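Local coordinates for microcin B17-processing protein McbB (Escherichia coli str. K-12 substr. MG1655, PDB 6GRH) that is needed to process the inactive microcin B17 precursor into the active peptide antibiotic, and binds a zinc ion through four cysteines, at residues Tyr157-Phe168 against Val183-Phe194; Gln170-Phe178 against Thr228-Glu236. One frame throughout, in Å; residues are numbered along the deposited sequence.

Followed from the N-terminal side, the chain first leaves helix 150-160, turns into strand 167-174, passes through the hairpin to strand 177-180 and returns as the loop that leads into helix 193-204. Interaction 1 closes this first excursion, setting 183-194 against 157-168 beside the zinc site. The chain then runs on through helix 193-204 and helix 215-220 before the loop 228-236 comes back over the tip of the hairpin, which is interaction 2. Because 170-178 lies between the two halves of interaction 1 while its partner 228-236 lies beyond both, the segments alternate and the contacts cross. Both draw on strand 167-174 of the mixed sheet, and the hydroxyl of Y157 reaches Q170 from one to the other.

Interaction 1: Tyr157-Phe168 against Val183-Phe194; sequences YSKFESNPGVAF and VYSPDLGTPCHF. With ZN (zinc ion), chain F.
Y184 meets Y157, F168 and E161 with its side chain, and following it outward traces most of the contact. Y184 CB lies 3.7 Å from F168 O. With CG anti to the backbone N (chi1 177°), the ring brings its CD2-CE2 side up to the packed pair of Y157 and F168: CD2 approaches CZ of Y157 at 3.4 Å and CD1 of F168 at 3.5 Å. CE2 sits over one face of the Y157 ring, toward its rim; the two rings meet obliquely, with planes 53° apart, whereas the F168 ring is nearly parallel to Y184 but slid aside. C192 CB covers the centre of one face of Y184, and CD of P186 lies over the opposite face. CE2 and CZ also lie close to E161 OE2, to which Y184 OH donates over 2.7 Å from above the carboxylate plane; OE1 of the same group forms a salt bridge with R295.

The backbones add a single antiparallel bridge, F168 N to Y184 O and Y184 N to F168 O. Beyond it, waters join V166 O to D187 N and to S185 OG, and another links G165 N to D187 OD1. Y157 OH accepts from H193 N at 2.8 Å, near the ring plane and fairly straight (163°), and it is also hydrogen-bonded to Q170 OE1.

The bond from H193 N engages the first backbone N-H of helix 193-204, after its N-cap residue C192, whose SG binds zinc at 2.3 Å. C195, C290 and C292 complete the Cys4 site. The aromatic cluster packs on CB of the zinc ligand C192, while two partners help hold the hydroxyl end of Y157 in place and a carboxylate, probably kept charged by R295, accepts the hydrogen bond from Y184 OH.

Interaction 2: Gln170-Phe178 against Thr228-Glu236; sequences QSYYLKESF and TLPALALGE
L234 of loop 228-236 packs on Y173 of a beta-hairpin whose type II' turn, L174 to S177, joins strands 167-174 and 177-180; the irregular loop overlies it. The leucine comes down over a face of the tyrosine ring: L234 CD1 stands 3.7 Å from the centroid of the Y173 ring and 19° off its normal, a CH-pi contact, while L234 CD2 lies over the same face, above the Y173 CD1-CE1 rim. F178 CD1 covers the opposite face, and the phenol OH is hydrogen-bonded to S242, so the ring is held on both faces and at its end. Y173 CB lies 3.9 Å from A231 CB.

L229 turns toward the strand from earlier in the loop and crosses Y172 obliquely, its CD1 3.8 Å from Y172 CD2. Its CD2 approaches L174 CD1, near W200 of helix 193-204. At the exposed end of the hairpin, E176 and L232 instead run side by side in the same direction, a less certain contact made by one of two conformers of L232.

Segments 172-176 and 229-234 run 75° apart, yet backbone bonds seat the loop on the turn on both sides of A231. K175 N donates to P230 O at 2.8 Å, almost straight at 172°, and L232 N donates to K175 O at 2.9 Å.

Interaction 1: Tyr157-Phe168 against Val183-Phe194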
loop_
_atom_site.group_PDB
_atom_site.type_symbol
_atom_site.label_atom_id
_atom_site.label_comp_id
_atom_site.label_asym_id
_atom_site.label_seq_id
_atom_site.Cartn_x
_atom_site.Cartn_y
_atom_site.Cartn_z
ATOM N N TYR B 157 -1.220 -14.982 26.723
ATOM C CA TYR B 157 -0.265 -13.894 26.933
ATOM C C TYR B 157 -0.056 -13.604 28.424
ATOM O O TYR B 157 1.081 -13.430 28.865
ATOM C CB TYR B 157 -0.691 -12.627 26.193
ATOM C CG TYR B 157 -0.464 -12.608 24.676
ATOM C CD1 TYR B 157 0.131 -13.678 23.968
ATOM C CD2 TYR B 157 -0.843 -11.483 23.943
ATOM C CE1 TYR B 157 0.326 -13.612 22.583
ATOM C CE2 TYR B 157 -0.660 -11.422 22.574
ATOM C CZ TYR B 157 -0.068 -12.473 21.893
ATOM O OH TYR B 157 0.132 -12.359 20.541
ATOM N N SER B 158 -1.153 -13.549 29.181
ATOM C CA SER B 158 -1.111 -13.239 30.593
ATOM C C SER B 158 -0.259 -14.257 31.356
ATOM O O SER B 158 0.547 -13.888 32.176
ATOM C CB SER B 158 -2.532 -13.194 31.136
ATOM O OG SER B 158 -2.523 -12.891 32.483
ATOM N N LYS B 159 -0.418 -15.530 31.026
ATOM C CA LYS B 159 0.377 -16.596 31.638
ATOM C C LYS B 159 1.854 -16.623 31.216
ATOM O O LYS B 159 2.726 -16.829 32.056
ATOM C CB LYS B 159 -0.258 -17.945 31.329
ATOM C CG LYS B 159 -1.594 -18.136 32.021
ATOM C CD LYS B 159 -2.374 -19.345 31.510
ATOM C CE LYS B 159 -1.583 -20.640 31.597
ATOM N NZ LYS B 159 -0.978 -20.866 32.941
ATOM N N PHE B 160 2.147 -16.402 29.936
ATOM C CA PHE B 160 3.492 -16.722 29.409
ATOM C C PHE B 160 4.395 -15.588 28.921
ATOM O O PHE B 160 5.588 -15.841 28.722
ATOM C CB PHE B 160 3.367 -17.799 28.332
ATOM C CG PHE B 160 2.700 -19.046 28.816
ATOM C CD1 PHE B 160 3.194 -19.727 29.936
ATOM C CD2 PHE B 160 1.581 -19.551 28.175
ATOM C CE1 PHE B 160 2.562 -20.872 30.406
ATOM C CE2 PHE B 160 0.957 -20.704 28.627
ATOM C CZ PHE B 160 1.448 -21.366 29.743
ATOM N N GLU B 161 3.874 -14.355 28.765
ATOM C CA GLU B 161 4.672 -13.222 28.237
ATOM C C GLU B 161 5.954 -12.936 28.985
ATOM O O GLU B 161 6.905 -12.419 28.389
ATOM C CB GLU B 161 3.882 -11.904 28.246
ATOM C CG GLU B 161 3.091 -11.663 27.008
ATOM C CD GLU B 161 2.399 -10.304 27.005
ATOM O OE1 GLU B 161 2.252 -9.646 28.065
ATOM O OE2 GLU B 161 1.992 -9.881 25.929
ATOM N N SER B 162 5.954 -13.219 30.286
ATOM C CA SER B 162 7.130 -13.041 31.129
ATOM C C SER B 162 8.129 -14.197 31.088
ATOM O O SER B 162 9.218 -14.061 31.647
ATOM C CB SER B 162 6.703 -12.836 32.590
ATOM O OG SER B 162 5.891 -11.678 32.669
ATOM N N ASN B 163 7.773 -15.330 30.480
ATOM C CA ASN B 163 8.710 -16.465 30.406
ATOM C C ASN B 163 9.948 -16.001 29.646
ATOM O O ASN B 163 9.816 -15.477 28.525
ATOM C CB ASN B 163 8.113 -17.676 29.697
ATOM C CG ASN B 163 7.133 -18.451 30.550
ATOM O OD1 ASN B 163 6.570 -17.950 31.498
ATOM N ND2 ASN B 163 6.907 -19.703 30.172
ATOM N N PRO B 164 11.140 -16.160 30.246
ATOM C CA PRO B 164 12.396 -15.820 29.562
ATOM C C PRO B 164 12.514 -16.449 28.163
ATOM O O PRO B 164 12.306 -17.650 27.997
ATOM C CB PRO B 164 13.466 -16.397 30.486
ATOM C CG PRO B 164 12.838 -16.429 31.844
ATOM C CD PRO B 164 11.377 -16.668 31.620
ATOM N N GLY B 165 12.789 -15.624 27.161
ATOM C CA GLY B 165 12.997 -16.097 25.799
ATOM C C GLY B 165 11.775 -16.588 25.040
ATOM O O GLY B 165 11.926 -17.133 23.954
ATOM N N VAL B 166 10.576 -16.378 25.579
ATOM C CA VAL B 166 9.349 -16.873 24.959
ATOM C C VAL B 166 9.086 -16.134 23.648
ATOM O O VAL B 166 9.575 -15.022 23.450
ATOM C CB VAL B 166 8.148 -16.684 25.904
ATOM C CG1 VAL B 166 7.740 -15.218 26.048
ATOM C CG2 VAL B 166 6.964 -17.520 25.486
ATOM N N ALA B 167 8.358 -16.775 22.755
ATOM C CA ALA B 167 7.724 -16.117 21.623
ATOM C C ALA B 167 6.420 -16.846 21.327
ATOM O O ALA B 167 6.221 -17.977 21.756
ATOM C CB ALA B 167 8.627 -16.099 20.398
ATOM N N PHE B 168 5.535 -16.171 20.606
ATOM C CA PHE B 168 4.228 -16.700 20.273
ATOM C C PHE B 168 3.977 -16.576 18.789
ATOM O O PHE B 168 4.408 -15.580 18.154
ATOM C CB PHE B 168 3.104 -15.916 20.962
ATOM C CG PHE B 168 3.241 -15.799 22.451
ATOM C CD1 PHE B 168 4.091 -14.847 23.015
ATOM C CD2 PHE B 168 2.513 -16.609 23.276
ATOM C CE1 PHE B 168 4.203 -14.707 24.386
ATOM C CE2 PHE B 168 2.606 -16.483 24.651
ATOM C CZ PHE B 168 3.447 -15.522 25.207
ATOM N N VAL B 183 5.687 -13.545 14.237
ATOM C CA VAL B 183 6.162 -14.019 15.510
ATOM C C VAL B 183 6.110 -12.853 16.476
ATOM O O VAL B 183 6.678 -11.800 16.203
ATOM C CB VAL B 183 7.602 -14.533 15.424
ATOM C CG1 VAL B 183 8.075 -14.940 16.820
ATOM C CG2 VAL B 183 7.701 -15.715 14.478
ATOM N N TYR B 184 5.396 -13.040 17.575
ATOM C CA TYR B 184 5.400 -12.141 18.713
ATOM C C TYR B 184 6.453 -12.521 19.758
ATOM O O TYR B 184 6.280 -13.482 20.508
ATOM C CB TYR B 184 4.004 -12.111 19.359
ATOM C CG TYR B 184 3.938 -11.261 20.599
ATOM C CD1 TYR B 184 4.596 -10.016 20.678
ATOM C CD2 TYR B 184 3.219 -11.687 21.705
ATOM C CE1 TYR B 184 4.554 -9.247 21.840
ATOM C CE2 TYR B 184 3.161 -10.933 22.868
ATOM C CZ TYR B 184 3.817 -9.723 22.937
ATOM O OH TYR B 184 3.742 -9.033 24.105
ATOM N N SER B 185 7.520 -11.733 19.818
ATOM C CA SER B 185 8.628 -11.934 20.741
ATOM C C SER B 185 8.772 -10.677 21.576
ATOM O O SER B 185 9.187 -9.636 21.046
ATOM C CB SER B 185 9.916 -12.190 19.986
ATOM O OG SER B 185 11.053 -12.077 20.842
ATOM N N PRO B 186 8.430 -10.755 22.882
ATOM C CA PRO B 186 8.668 -9.581 23.702
ATOM C C PRO B 186 10.126 -9.145 23.731
ATOM O O PRO B 186 10.394 -7.943 23.672
ATOM C CB PRO B 186 8.174 -10.013 25.080
ATOM C CG PRO B 186 7.131 -11.043 24.787
ATOM C CD PRO B 186 7.562 -11.732 23.553
ATOM N N ASP B 187 11.061 -10.085 23.806
ATOM C CA ASP B 187 12.486 -9.771 23.760
ATOM C C ASP B 187 12.846 -8.947 22.512
ATOM O O ASP B 187 13.601 -7.999 22.622
ATOM C CB ASP B 187 13.348 -11.037 23.748
ATOM C CG ASP B 187 13.474 -11.699 25.116
ATOM O OD1 ASP B 187 13.144 -11.067 26.142
ATOM O OD2 ASP B 187 13.941 -12.878 25.140
ATOM N N LEU B 188 12.308 -9.314 21.354
ATOM C CA LEU B 188 12.613 -8.626 20.073
ATOM C C LEU B 188 11.738 -7.408 19.718
ATOM O O LEU B 188 12.012 -6.721 18.723
ATOM C CB LEU B 188 12.589 -9.637 18.932
ATOM C CG LEU B 188 13.632 -10.752 19.007
ATOM C CD1 LEU B 188 13.367 -11.775 17.921
ATOM C CD2 LEU B 188 15.075 -10.260 18.894
ATOM N N GLY B 189 10.689 -7.189 20.502
ATOM C CA GLY B 189 9.800 -6.033 20.382
ATOM C C GLY B 189 8.846 -6.050 19.190
ATOM O O GLY B 189 8.438 -4.986 18.726
ATOM N N THR B 190 8.496 -7.246 18.699
ATOM C CA THR B 190 7.658 -7.400 17.506
ATOM C C THR B 190 6.156 -7.364 17.860
ATOM O O THR B 190 5.792 -7.637 19.011
ATOM C CB THR B 190 7.941 -8.718 16.762
ATOM O OG1 THR B 190 7.776 -9.820 17.643
ATOM C CG2 THR B 190 9.354 -8.746 16.204
ATOM N N PRO B 191 5.288 -7.025 16.876
ATOM C CA PRO B 191 3.859 -6.877 17.153
ATOM C C PRO B 191 3.160 -8.158 17.532
ATOM O O PRO B 191 3.427 -9.196 16.969
ATOM C CB PRO B 191 3.280 -6.345 15.829
ATOM C CG PRO B 191 4.429 -5.707 15.138
ATOM C CD PRO B 191 5.603 -6.589 15.500
ATOM N N CYS B 192 2.211 -8.012 18.447
ATOM C CA CYS B 192 1.458 -9.098 18.996
ATOM C C CYS B 192 0.242 -9.440 18.136
ATOM O O CYS B 192 0.013 -8.834 17.104
ATOM C CB CYS B 192 1.061 -8.719 20.420
ATOM S SG CYS B 192 -0.413 -7.681 20.547
ATOM N N HIS B 193 -0.495 -10.459 18.545
ATOM C CA HIS B 193 -1.732 -10.840 17.871
ATOM C C HIS B 193 -2.730 -9.698 17.649
ATOM O O HIS B 193 -3.347 -9.594 16.589
ATOM C CB HIS B 193 -2.457 -11.874 18.682
ATOM C CG HIS B 193 -3.834 -12.140 18.199
ATOM N ND1 HIS B 193 -4.086 -12.750 16.993
ATOM C CD2 HIS B 193 -5.040 -11.890 18.765
ATOM C CE1 HIS B 193 -5.397 -12.854 16.834
ATOM N NE2 HIS B 193 -5.999 -12.348 17.895
ATOM N N PHE B 194 -2.908 -8.865 18.663
ATOM C CA PHE B 194 -3.911 -7.789 18.597
ATOM C C PHE B 194 -3.489 -6.733 17.562
ATOM O O PHE B 194 -4.325 -6.200 16.831
ATOM C CB PHE B 194 -4.226 -7.262 20.003
ATOM C CG PHE B 194 -4.867 -8.301 20.865
ATOM C CD1 PHE B 194 -6.171 -8.719 20.601
ATOM C CD2 PHE B 194 -4.140 -8.959 21.846
ATOM C CE1 PHE B 194 -6.746 -9.744 21.325
ATOM C CE2 PHE B 194 -4.721 -9.969 22.607
ATOM C CZ PHE B 194 -6.019 -10.369 22.342
HETATM ZN ZN ZN F . 0.141 -5.491 19.988
HETATM O O HOH W 1 13.232 -12.910 28.045
HETATM O O HOH W 2 10.628 -12.884 24.754
HETATM O O HOH W 3 11.687 -14.544 21.674
#

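Interaction 2: Gln170-Phe178 against Thr228-Glu236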
loop_
_atom_site.group_PDB
_atom_site.type_symbol
_atom_site.label_atom_id
_atom_site.label_comp_id
_atom_site.label_asym_id
_atom_site.label_seq_id
_atom_site.Cartn_x
_atom_site.Cartn_y
_atom_site.Cartn_z
ATOM N N GLN B 170 0.260 -17.120 16.520
ATOM C CA GLN B 170 -1.160 -17.379 16.624
ATOM C C GLN B 170 -1.705 -17.656 15.260
ATOM O O GLN B 170 -1.380 -16.926 14.308
ATOM C CB GLN B 170 -1.923 -16.185 17.202
ATOM C CG GLN B 170 -1.450 -15.667 18.544
ATOM C CD GLN B 170 -0.197 -14.800 18.510
ATOM O OE1 GLN B 170 0.573 -14.812 19.464
ATOM N NE2 GLN B 170 -0.023 -14.010 17.479
ATOM N N SER B 171 -2.578 -18.650 15.169
ATOM C CA SER B 171 -3.250 -18.961 13.913
ATOM C C SER B 171 -4.744 -19.184 14.126
ATOM O O SER B 171 -5.182 -19.637 15.164
ATOM C CB SER B 171 -2.567 -20.139 13.197
ATOM O OG SER B 171 -2.686 -21.338 13.920
ATOM N N TYR B 172 -5.530 -18.777 13.143
ATOM C CA TYR B 172 -6.982 -18.633 13.290
ATOM C C TYR B 172 -7.554 -18.325 11.892
ATOM O O TYR B 172 -6.795 -18.105 10.936
ATOM C CB TYR B 172 -7.327 -17.507 14.315
ATOM C CG TYR B 172 -6.673 -16.201 13.991
ATOM C CD1 TYR B 172 -5.368 -15.941 14.375
ATOM C CD2 TYR B 172 -7.326 -15.252 13.214
ATOM C CE1 TYR B 172 -4.743 -14.760 14.046
ATOM C CE2 TYR B 172 -6.710 -14.071 12.869
ATOM C CZ TYR B 172 -5.430 -13.826 13.281
ATOM O OH TYR B 172 -4.809 -12.679 12.917
ATOM N N TYR B 173 -8.877 -18.321 11.796
ATOM C CA TYR B 173 -9.575 -18.160 10.550
ATOM C C TYR B 173 -10.366 -16.869 10.573
ATOM O O TYR B 173 -10.926 -16.497 11.579
ATOM C CB TYR B 173 -10.469 -19.362 10.278
ATOM C CG TYR B 173 -9.677 -20.649 10.203
ATOM C CD1 TYR B 173 -9.184 -21.120 8.988
ATOM C CD2 TYR B 173 -9.384 -21.381 11.367
ATOM C CE1 TYR B 173 -8.442 -22.302 8.919
ATOM C CE2 TYR B 173 -8.644 -22.560 11.315
ATOM C CZ TYR B 173 -8.165 -23.016 10.079
ATOM O OH TYR B 173 -7.421 -24.173 10.036
ATOM N N LEU B 174 -10.379 -16.175 9.445
ATOM C CA LEU B 174 -11.111 -14.931 9.318
ATOM C C LEU B 174 -11.671 -14.914 7.923
ATOM O O LEU B 174 -10.898 -14.976 6.962
ATOM C CB LEU B 174 -10.207 -13.716 9.534
ATOM C CG LEU B 174 -10.815 -12.327 9.258
ATOM C CD1 LEU B 174 -12.019 -12.085 10.130
ATOM C CD2 LEU B 174 -9.736 -11.276 9.464
ATOM N N LYS B 175 -13.000 -14.891 7.851
ATOM C CA LYS B 175 -13.764 -14.924 6.608
ATOM C C LYS B 175 -13.385 -16.152 5.774
ATOM O O LYS B 175 -13.629 -17.267 6.221
ATOM C CB LYS B 175 -13.616 -13.578 5.881
ATOM C CG LYS B 175 -14.248 -12.455 6.696
ATOM C CD LYS B 175 -14.332 -11.171 5.885
ATOM C CE LYS B 175 -15.099 -10.086 6.623
ATOM N NZ LYS B 175 -15.756 -9.179 5.641
ATOM N N GLU B 176 -12.739 -15.979 4.619
ATOM C CA GLU B 176 -12.308 -17.129 3.812
ATOM C C GLU B 176 -10.800 -17.350 3.900
ATOM O O GLU B 176 -10.226 -18.003 3.021
ATOM C CB GLU B 176 -12.739 -16.921 2.359
ATOM C CG GLU B 176 -14.241 -16.843 2.196
ATOM C CD GLU B 176 -14.686 -16.496 0.785
ATOM O OE1 GLU B 176 -14.032 -15.655 0.118
ATOM O OE2 GLU B 176 -15.716 -17.063 0.352
ATOM N N SER B 177 -10.145 -16.800 4.927
ATOM C CA SER B 177 -8.711 -16.929 5.072
ATOM C C SER B 177 -8.276 -17.690 6.308
ATOM O O SER B 177 -8.979 -17.716 7.338
ATOM C CB SER B 177 -8.038 -15.564 5.096
ATOM O OG SER B 177 -8.328 -14.888 6.312
ATOM N N PHE B 178 -7.101 -18.278 6.181
ATOM C CA PHE B 178 -6.334 -18.804 7.308
ATOM C C PHE B 178 -5.211 -17.789 7.556
ATOM O O PHE B 178 -4.461 -17.429 6.655
ATOM C CB PHE B 178 -5.815 -20.190 6.979
ATOM C CG PHE B 178 -4.983 -20.812 8.072
ATOM C CD1 PHE B 178 -5.447 -20.865 9.370
ATOM C CD2 PHE B 178 -3.722 -21.309 7.790
ATOM C CE1 PHE B 178 -4.676 -21.421 10.376
ATOM C CE2 PHE B 178 -2.944 -21.874 8.786
ATOM C CZ PHE B 178 -3.419 -21.928 10.089
ATOM N N THR B 228 -15.149 -12.242 18.774
ATOM C CA THR B 228 -15.076 -13.450 17.992
ATOM C C THR B 228 -14.912 -12.997 16.540
ATOM O O THR B 228 -14.977 -11.794 16.257
ATOM C CB THR B 228 -16.369 -14.253 18.158
ATOM O OG1 THR B 228 -17.465 -13.442 17.741
ATOM C CG2 THR B 228 -16.569 -14.658 19.630
ATOM N N LEU B 229 -14.717 -13.943 15.627
ATOM C CA LEU B 229 -14.457 -13.611 14.223
ATOM C C LEU B 229 -15.315 -14.461 13.305
ATOM O O LEU B 229 -15.329 -15.677 13.463
ATOM C CB LEU B 229 -12.996 -13.875 13.875
ATOM C CG LEU B 229 -11.931 -13.083 14.617
ATOM C CD1 LEU B 229 -10.541 -13.611 14.275
ATOM C CD2 LEU B 229 -12.042 -11.588 14.332
ATOM N N PRO B 230 -16.015 -13.835 12.335
ATOM C CA PRO B 230 -16.710 -14.642 11.348
ATOM C C PRO B 230 -15.707 -15.382 10.408
ATOM O O PRO B 230 -14.610 -14.868 10.112
ATOM C CB PRO B 230 -17.575 -13.614 10.592
ATOM C CG PRO B 230 -16.814 -12.349 10.693
ATOM C CD PRO B 230 -16.067 -12.392 12.007
ATOM N N ALA B 231 -16.080 -16.588 10.001
ATOM C CA ALA B 231 -15.260 -17.410 9.111
ATOM C C ALA B 231 -16.076 -18.497 8.471
ATOM O O ALA B 231 -17.121 -18.859 8.987
ATOM C CB ALA B 231 -14.100 -18.053 9.859
ATOM N N LEU B 232 -15.614 -19.006 7.330
ATOM C CA LEU B 232 -16.312 -20.094 6.651
ATOM C C LEU B 232 -16.095 -21.375 7.441
ATOM O O LEU B 232 -15.076 -21.535 8.113
ATOM C CB LEU B 232 -15.828 -20.276 5.208
ATOM C CG LEU B 232 -16.374 -19.346 4.113
ATOM C CD1 LEU B 232 -16.017 -19.932 2.757
ATOM C CD2 LEU B 232 -17.875 -19.123 4.198
ATOM N N ALA B 233 -17.079 -22.262 7.351
ATOM C CA ALA B 233 -17.054 -23.578 7.996
ATOM C C ALA B 233 -15.924 -24.428 7.396
ATOM O O ALA B 233 -15.711 -24.431 6.194
ATOM C CB ALA B 233 -18.403 -24.278 7.836
ATOM N N LEU B 234 -15.199 -25.131 8.248
ATOM C CA LEU B 234 -14.036 -25.868 7.831
ATOM C C LEU B 234 -14.382 -27.304 7.514
ATOM O O LEU B 234 -15.182 -27.912 8.215
ATOM C CB LEU B 234 -12.957 -25.823 8.913
ATOM C CG LEU B 234 -12.402 -24.436 9.224
ATOM C CD1 LEU B 234 -11.390 -24.542 10.353
ATOM C CD2 LEU B 234 -11.734 -23.837 8.007
ATOM N N GLY B 235 -13.779 -27.827 6.446
ATOM C CA GLY B 235 -13.852 -29.235 6.101
ATOM C C GLY B 235 -12.486 -29.842 6.305
ATOM O O GLY B 235 -11.527 -29.114 6.662
ATOM N N GLU B 236 -12.383 -31.158 6.061
ATOM C CA GLU B 236 -11.120 -31.874 6.160
ATOM C C GLU B 236 -10.031 -31.241 5.284
ATOM O O GLU B 236 -8.885 -31.132 5.719
ATOM C CB GLU B 236 -11.257 -33.371 5.822
ATOM C CG GLU B 236 -10.020 -34.208 6.189
ATOM C CD GLU B 236 -9.843 -35.560 5.457
ATOM O OE1 GLU B 236 -10.776 -36.387 5.371
ATOM O OE2 GLU B 236 -8.708 -35.823 4.976
HETATM O O HOH W 4 -12.956 -17.494 13.072
#